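Local coordinates for rhamnose ABC transporter, periplasmic rhamnose-binding protein (Kribbella flavida, PDB 4KVF), which probably binds a sugar, likely rhamnose, outside the membrane and delivers it to an ABC transporter for uptake, at residues S81-Q85 with V86-N90; N141-T145 with Q146-E150; L169-T172 with P173-N177. One frame throughout, in Å; residues are numbered along the deposited sequence.

Interaction 1 (S81-Q85 with V86-N90)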
loop_
_atom_site.group_PDB
_atom_site.type_symbol
_atom_site.label_atom_id
_atom_site.label_comp_id
_atom_site.label_asym_id
_atom_site.label_seq_id
_atom_site.Cartn_x
_atom_site.Cartn_y
_atom_site.Cartn_z
ATOM N N SER A 81 3.559 23.201 -1.419
ATOM C CA SER A 81 3.010 23.614 -2.702
ATOM C C SER A 81 1.494 23.612 -2.576
ATOM O O SER A 81 0.930 22.833 -1.808
ATOM C CB SER A 81 3.443 22.659 -3.816
ATOM O OG SER A 81 2.853 23.016 -5.056
ATOM N N ALA A 82 0.836 24.496 -3.314
ATOM C CA ALA A 82 -0.617 24.514 -3.357
ATOM C C ALA A 82 -1.064 24.229 -4.783
ATOM O O ALA A 82 -2.223 24.450 -5.141
ATOM C CB ALA A 82 -1.152 25.850 -2.886
ATOM N N SER A 83 -0.127 23.754 -5.598
ATOM C CA SER A 83 -0.427 23.421 -6.985
ATOM C C SER A 83 -1.272 22.164 -7.044
ATOM O O SER A 83 -1.051 21.216 -6.283
ATOM C CB SER A 83 0.858 23.221 -7.795
ATOM O OG SER A 83 1.487 24.465 -8.066
ATOM N N SER A 84 -2.230 22.152 -7.963
ATOM C CA SER A 84 -3.080 20.989 -8.189
ATOM C C SER A 84 -2.360 19.902 -8.977
ATOM O O SER A 84 -1.443 20.169 -9.749
ATOM C CB SER A 84 -4.313 21.410 -8.978
ATOM O OG SER A 84 -3.941 21.807 -10.288
ATOM N N GLN A 85 -2.798 18.662 -8.812
ATOM C CA GLN A 85 -2.267 17.592 -9.633
ATOM C C GLN A 85 -2.593 17.801 -11.101
ATOM O O GLN A 85 -1.853 17.366 -11.971
ATOM C CB GLN A 85 -2.811 16.246 -9.174
ATOM C CG GLN A 85 -2.178 15.756 -7.895
ATOM C CD GLN A 85 -2.562 14.336 -7.611
ATOM O OE1 GLN A 85 -3.745 13.994 -7.646
ATOM N NE2 GLN A 85 -1.566 13.483 -7.368
ATOM N N VAL A 86 -3.706 18.472 -11.377
ATOM C CA VAL A 86 -4.099 18.743 -12.760
ATOM C C VAL A 86 -3.014 19.543 -13.511
ATOM O O VAL A 86 -2.715 19.246 -14.674
ATOM C CB VAL A 86 -5.481 19.438 -12.797
ATOM C CG1 VAL A 86 -5.835 19.929 -14.205
ATOM C CG2 VAL A 86 -6.537 18.471 -12.281
ATOM N N SER A 87 -2.403 20.515 -12.835
ATOM C CA SER A 87 -1.366 21.343 -13.464
ATOM C C SER A 87 -0.201 20.461 -13.903
ATOM O O SER A 87 0.356 20.633 -14.993
ATOM C CB SER A 87 -0.885 22.449 -12.515
ATOM O OG SER A 87 -0.264 21.896 -11.363
ATOM N N TYR A 88 0.141 19.487 -13.068
ATOM C CA TYR A 88 1.223 18.562 -13.404
ATOM C C TYR A 88 0.845 17.611 -14.535
ATOM O O TYR A 88 1.650 17.348 -15.421
ATOM C CB TYR A 88 1.696 17.785 -12.163
ATOM C CG TYR A 88 2.362 18.669 -11.127
ATOM C CD1 TYR A 88 3.683 19.082 -11.279
ATOM C CD2 TYR A 88 1.664 19.117 -10.013
ATOM C CE1 TYR A 88 4.290 19.904 -10.339
ATOM C CE2 TYR A 88 2.266 19.953 -9.069
ATOM C CZ TYR A 88 3.575 20.335 -9.239
ATOM O OH TYR A 88 4.167 21.147 -8.304
ATOM N N ILE A 89 -0.375 17.091 -14.512
ATOM C CA ILE A 89 -0.820 16.191 -15.574
ATOM C C ILE A 89 -0.785 16.921 -16.928
ATOM O O ILE A 89 -0.363 16.365 -17.945
ATOM C CB ILE A 89 -2.247 15.678 -15.308
ATOM C CG1 ILE A 89 -2.245 14.752 -14.084
ATOM C CG2 ILE A 89 -2.801 14.950 -16.568
ATOM C CD1 ILE A 89 -3.630 14.496 -13.507
ATOM N N ASN A 90 -1.236 18.167 -16.921
ATOM C CA ASN A 90 -1.259 18.974 -18.139
ATOM C C ASN A 90 0.146 19.200 -18.672
ATOM O O ASN A 90 0.373 19.196 -19.891
ATOM C CB ASN A 90 -1.975 20.309 -17.896
ATOM C CG ASN A 90 -3.494 20.149 -17.834
ATOM O OD1 ASN A 90 -4.052 19.232 -18.444
ATOM N ND2 ASN A 90 -4.162 21.044 -17.110
HETATM O O HOH W 1 3.673 23.830 -9.841
#
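Ser84 and Ser87 meet at the start of helix 85-94, where Ser84 is the N-cap, a textbook way of satisfying the first amides of a helix. The capping bond runs from Ser87 N to Ser84 OG at 3.2 Å, with an N-H...O angle of 150°. Ser84 OG stands between its own backbone N and carbonyl carbon (chi1 67°), the rotation that turns the hydroxyl forward over the helix end.

The backbone carbonyl of the cap is gripped as well. Ser87 OG folds back along its own turn and donates to Ser84 O at 2.6 Å, lying in the carbonyl plane; Ser87 N adds a weak bond to the same oxygen. Ser84 and Ser87 are thus joined through both backbone and side-chain atoms. One residue on, Ile89 N donates to Gln85 O at 3.0 Å, beginning the regular helical pattern. The side-chain amide of Gln85 bonds through NE2 to Ala103 O and through OE1 to Asn105 N, in the loop after strand 99-102.

The ring of Tyr88 packs against the incoming loop by van der Waals contact. Its closest approach is CD2 of Tyr88 to Ser84 O, at 3.3 Å and oblique to the ring. Gln85 CA sits at the ring edge, near its plane, while Ser83 CB approaches CE2 of Tyr88 obliquely at 3.8 Å. The Tyr88 side chain also touches Leu45 of strand 41-45 and Pro77.

Just ahead of the cap, Ser83 N donates to Ser81 OG at 3.1 Å, forming an ST turn. At the phenol end, one water joins loop and helix: its oxygen lies 2.9 Å from Ser83 OG and 3.1 Å from Tyr88 OH.

Interaction 2 (N141-T145 with Q146-E150)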
loop_
_atom_site.group_PDB
_atom_site.type_symbol
_atom_site.label_atom_id
_atom_site.label_comp_id
_atom_site.label_asym_id
_atom_site.label_seq_id
_atom_site.Cartn_x
_atom_site.Cartn_y
_atom_site.Cartn_z
ATOM N N ASN A 141 -2.659 -1.599 -7.408
ATOM C CA ASN A 141 -3.071 -1.668 -6.012
ATOM C C ASN A 141 -2.059 -2.472 -5.201
ATOM O O ASN A 141 -1.804 -3.642 -5.510
ATOM C CB ASN A 141 -4.455 -2.317 -5.908
ATOM C CG ASN A 141 -5.086 -2.119 -4.543
ATOM O OD1 ASN A 141 -4.472 -1.529 -3.651
ATOM N ND2 ASN A 141 -6.336 -2.557 -4.394
ATOM N N GLN A 142 -1.477 -1.846 -4.176
ATOM C CA GLN A 142 -0.379 -2.472 -3.445
ATOM C C GLN A 142 -0.835 -3.709 -2.702
ATOM O O GLN A 142 -0.071 -4.669 -2.537
ATOM C CB GLN A 142 0.290 -1.493 -2.465
ATOM C CG GLN A 142 -0.647 -0.873 -1.457
ATOM C CD GLN A 142 -1.149 0.480 -1.912
ATOM O OE1 GLN A 142 -1.615 0.631 -3.042
ATOM N NE2 GLN A 142 -1.040 1.478 -1.039
ATOM N N ALA A 143 -2.091 -3.700 -2.281
ATOM C CA ALA A 143 -2.671 -4.860 -1.609
ATOM C C ALA A 143 -4.149 -4.594 -1.494
ATOM O O ALA A 143 -4.536 -3.460 -1.251
ATOM C CB ALA A 143 -2.059 -5.041 -0.220
ATOM N N THR A 144 -4.966 -5.629 -1.654
ATOM C CA THR A 144 -6.413 -5.458 -1.559
ATOM C C THR A 144 -6.825 -5.306 -0.101
ATOM O O THR A 144 -6.080 -5.662 0.811
ATOM C CB THR A 144 -7.188 -6.639 -2.154
ATOM O OG1 THR A 144 -6.837 -7.844 -1.471
ATOM C CG2 THR A 144 -6.886 -6.790 -3.648
ATOM N N THR A 145 -8.026 -4.786 0.122
ATOM C CA THR A 145 -8.498 -4.695 1.491
ATOM C C THR A 145 -8.715 -6.099 2.056
ATOM O O THR A 145 -8.498 -6.333 3.245
ATOM C CB THR A 145 -9.770 -3.856 1.623
ATOM O OG1 THR A 145 -10.801 -4.431 0.817
ATOM C CG2 THR A 145 -9.513 -2.431 1.178
ATOM N N GLN A 146 -9.123 -7.033 1.198
ATOM C CA GLN A 146 -9.264 -8.429 1.603
ATOM C C GLN A 146 -7.905 -8.959 2.033
ATOM O O GLN A 146 -7.777 -9.618 3.077
ATOM C CB GLN A 146 -9.807 -9.281 0.448
ATOM C CG GLN A 146 -10.030 -10.736 0.802
ATOM C CD GLN A 146 -11.049 -10.915 1.913
ATOM O OE1 GLN A 146 -12.010 -10.150 2.028
ATOM N NE2 GLN A 146 -10.841 -11.932 2.742
ATOM N N GLY A 147 -6.893 -8.679 1.215
ATOM C CA GLY A 147 -5.545 -9.156 1.501
ATOM C C GLY A 147 -5.047 -8.632 2.832
ATOM O O GLY A 147 -4.466 -9.362 3.645
ATOM N N ILE A 148 -5.292 -7.349 3.069
ATOM C CA ILE A 148 -4.801 -6.701 4.274
ATOM C C ILE A 148 -5.536 -7.268 5.488
ATOM O O ILE A 148 -4.921 -7.673 6.474
ATOM C CB ILE A 148 -4.946 -5.164 4.170
ATOM C CG1 ILE A 148 -3.940 -4.631 3.147
ATOM C CG2 ILE A 148 -4.672 -4.495 5.512
ATOM C CD1 ILE A 148 -4.173 -3.194 2.736
ATOM N N GLY A 149 -6.859 -7.334 5.409
ATOM C CA GLY A 149 -7.650 -7.847 6.518
ATOM C C GLY A 149 -7.363 -9.295 6.875
ATOM O O GLY A 149 -7.324 -9.662 8.063
ATOM N N GLU A 150 -7.163 -10.124 5.852
ATOM C CA GLU A 150 -6.799 -11.524 6.065
ATOM C C GLU A 150 -5.463 -11.625 6.776
ATOM O O GLU A 150 -5.306 -12.409 7.718
ATOM C CB GLU A 150 -6.723 -12.292 4.740
ATOM C CG GLU A 150 -8.054 -12.770 4.226
ATOM C CD GLU A 150 -7.943 -13.372 2.845
ATOM O OE1 GLU A 150 -8.970 -13.848 2.316
ATOM O OE2 GLU A 150 -6.826 -13.355 2.286
#
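The N-terminus of helix 145-159 is capped by Thr144, the last residue of the loop that follows strand 138-141. Thr144 OG1 accepts from Gly147 N at 2.8 Å, with an angle of 150° at the hydrogen. A chi1 of 59° carries this hydroxyl over the first turn, and it also lies 3.5 Å from Gly147 CA, a close fit against a residue with no side chain.

Two backbone bonds continue the turn: Ile148 N to Thr144 O and Gly149 N to Thr145 O, both 2.9 Å. The cap residue therefore receives one amide on its hydroxyl and another on its carbonyl. CG1 of Ile148 reaches back to Ala143 CB at 3.9 Å, an apolar contact between the loop and the first turn.

Within the first turn, Gln146 NE2 donates to Glu150 OE1 at 2.7 Å, meeting the oxygen from above the carboxylate plane; Glu188 is a second, weak partner of the same amide. One flank of the helix lies against helix 176-189, where Trp181 touches both Thr145 and Ile148, while Ile148 also packs on Leu258, Trp279 and Pro329 in loops, and Asn141, at the end of strand 138-141, bonds through its backbone with Ile324 and Leu326.

Interaction 3 (L169-T172 with P173-N177)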
loop_
_atom_site.group_PDB
_atom_site.type_symbol
_atom_site.label_atom_id
_atom_site.label_comp_id
_atom_site.label_asym_id
_atom_site.label_seq_id
_atom_site.Cartn_x
_atom_site.Cartn_y
_atom_site.Cartn_z
ATOM N N LEU A 169 -6.233 -1.154 17.525
ATOM C CA LEU A 169 -5.935 0.256 17.722
ATOM C C LEU A 169 -5.910 0.909 16.341
ATOM O O LEU A 169 -4.993 0.697 15.545
ATOM C CB LEU A 169 -4.597 0.431 18.461
ATOM C CG LEU A 169 -4.051 1.854 18.629
ATOM C CD1 LEU A 169 -5.046 2.734 19.369
ATOM C CD2 LEU A 169 -2.715 1.839 19.377
ATOM N N SER A 170 -6.963 1.660 16.037
ATOM C CA SER A 170 -7.140 2.186 14.693
ATOM C C SER A 170 -6.676 3.632 14.589
ATOM O O SER A 170 -6.031 4.161 15.500
ATOM C CB SER A 170 -8.609 2.060 14.265
ATOM O OG SER A 170 -8.755 2.332 12.876
ATOM N N ALA A 171 -6.979 4.249 13.449
ATOM C CA ALA A 171 -6.735 5.670 13.251
ATOM C C ALA A 171 -7.950 6.430 13.778
ATOM O O ALA A 171 -8.342 6.229 14.921
ATOM C CB ALA A 171 -6.496 5.957 11.766
ATOM N N THR A 172 -8.564 7.277 12.953
ATOM C CA THR A 172 -9.747 8.018 13.386
ATOM C C THR A 172 -11.002 7.184 13.192
ATOM O O THR A 172 -10.998 6.253 12.388
ATOM C CB THR A 172 -9.930 9.285 12.558
ATOM O OG1 THR A 172 -10.096 8.913 11.183
ATOM C CG2 THR A 172 -8.731 10.204 12.715
ATOM N N PRO A 173 -12.090 7.527 13.905
ATOM C CA PRO A 173 -13.364 6.827 13.671
ATOM C C PRO A 173 -13.832 6.820 12.213
ATOM O O PRO A 173 -14.397 5.822 11.767
ATOM C CB PRO A 173 -14.352 7.603 14.555
ATOM C CG PRO A 173 -13.502 8.054 15.718
ATOM C CD PRO A 173 -12.156 8.406 15.093
ATOM N N ASN A 174 -13.598 7.902 11.476
ATOM C CA ASN A 174 -14.059 7.979 10.087
ATOM C C ASN A 174 -13.012 7.573 9.046
ATOM O O ASN A 174 -13.216 7.780 7.859
ATOM C CB ASN A 174 -14.574 9.383 9.746
ATOM C CG ASN A 174 -15.747 9.798 10.597
ATOM O OD1 ASN A 174 -16.505 8.958 11.082
ATOM N ND2 ASN A 174 -15.909 11.107 10.784
ATOM N N ALA A 175 -11.887 7.011 9.491
ATOM C CA ALA A 175 -10.817 6.654 8.567
ATOM C C ALA A 175 -11.279 5.598 7.565
ATOM O O ALA A 175 -11.577 4.464 7.939
ATOM C CB ALA A 175 -9.590 6.160 9.338
ATOM N N THR A 176 -11.320 5.979 6.292
ATOM C CA THR A 176 -11.859 5.128 5.246
ATOM C C THR A 176 -11.104 3.807 5.113
ATOM O O THR A 176 -11.712 2.720 5.075
ATOM C CB THR A 176 -11.838 5.862 3.898
ATOM O OG1 THR A 176 -12.615 7.061 4.022
ATOM C CG2 THR A 176 -12.407 4.975 2.788
ATOM N N ASN A 177 -9.777 3.896 5.046
ATOM C CA ASN A 177 -8.955 2.705 4.860
ATOM C C ASN A 177 -9.026 1.774 6.057
ATOM O O ASN A 177 -9.288 0.581 5.908
ATOM C CB ASN A 177 -7.498 3.088 4.595
ATOM C CG ASN A 177 -7.302 3.726 3.231
ATOM O OD1 ASN A 177 -8.108 3.526 2.308
ATOM N ND2 ASN A 177 -6.222 4.495 3.093
#
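Thr172 O accepts from Ala175 N at 3.1 Å, the bond that closes a type I beta turn running from Thr172 to Ala175. The N-H points well at the oxygen, with an angle of 164°, but the donor stands above the carbonyl plane instead of lying in it, and the C=O...N angle is 115°. Pro173 and Asn174 occupy the two central positions of the turn, and the fixed phi of the proline ring suits the first of them.

The side chain of Thr172 leans over the same turn. With chi1 at 60°, OG1 is brought to 3.4 Å from Ala175 CB, while the neighbouring Ala175 N lies off the line needed for a bond to this hydroxyl. On the proline side, Thr172 CB and Pro173 CD are pressed to 3.5 Å, tighter than an ordinary carbon contact.

Across the turn, Ala171 CB meets Ala175 CB at 3.9 Å, where the two methyl groups touch. Asn206 lies against both Thr172 and Pro173, Tyr204 of strand 197-204 touches the proline, and Pro173 O accepts from the side chain of Asn179 in the helix that follows.

Strand 164-170 thus enters helix 176-189 through a bend set by one backbone bond. Ala175 is the N-cap of that helix, and its methyl group, unlike the hydroxyls of Ser84 and Thr144, cannot accept a capping bond.

From the N terminus, the three contacts come in series, and none nests within or crosses another. Interaction 1 joins the loop after strand 71-74 to helix 85-94, beside the six-stranded parallel sheet. Farther along, interaction 2 leads from strand 138-141 of that sheet into helix 145-159, which packs against helix 176-189. Interaction 3 then turns strand 164-170, in the four-stranded parallel sheet, into helix 176-189. The nearest atoms of interactions 2 and 3 are about 6 Å apart, those of interactions 1 and 2 about 14 Å. Interaction 1 thus belongs to the first lobe of the periplasmic binding protein, interaction 2 to a segment crossing between lobes, and interaction 3 to the second.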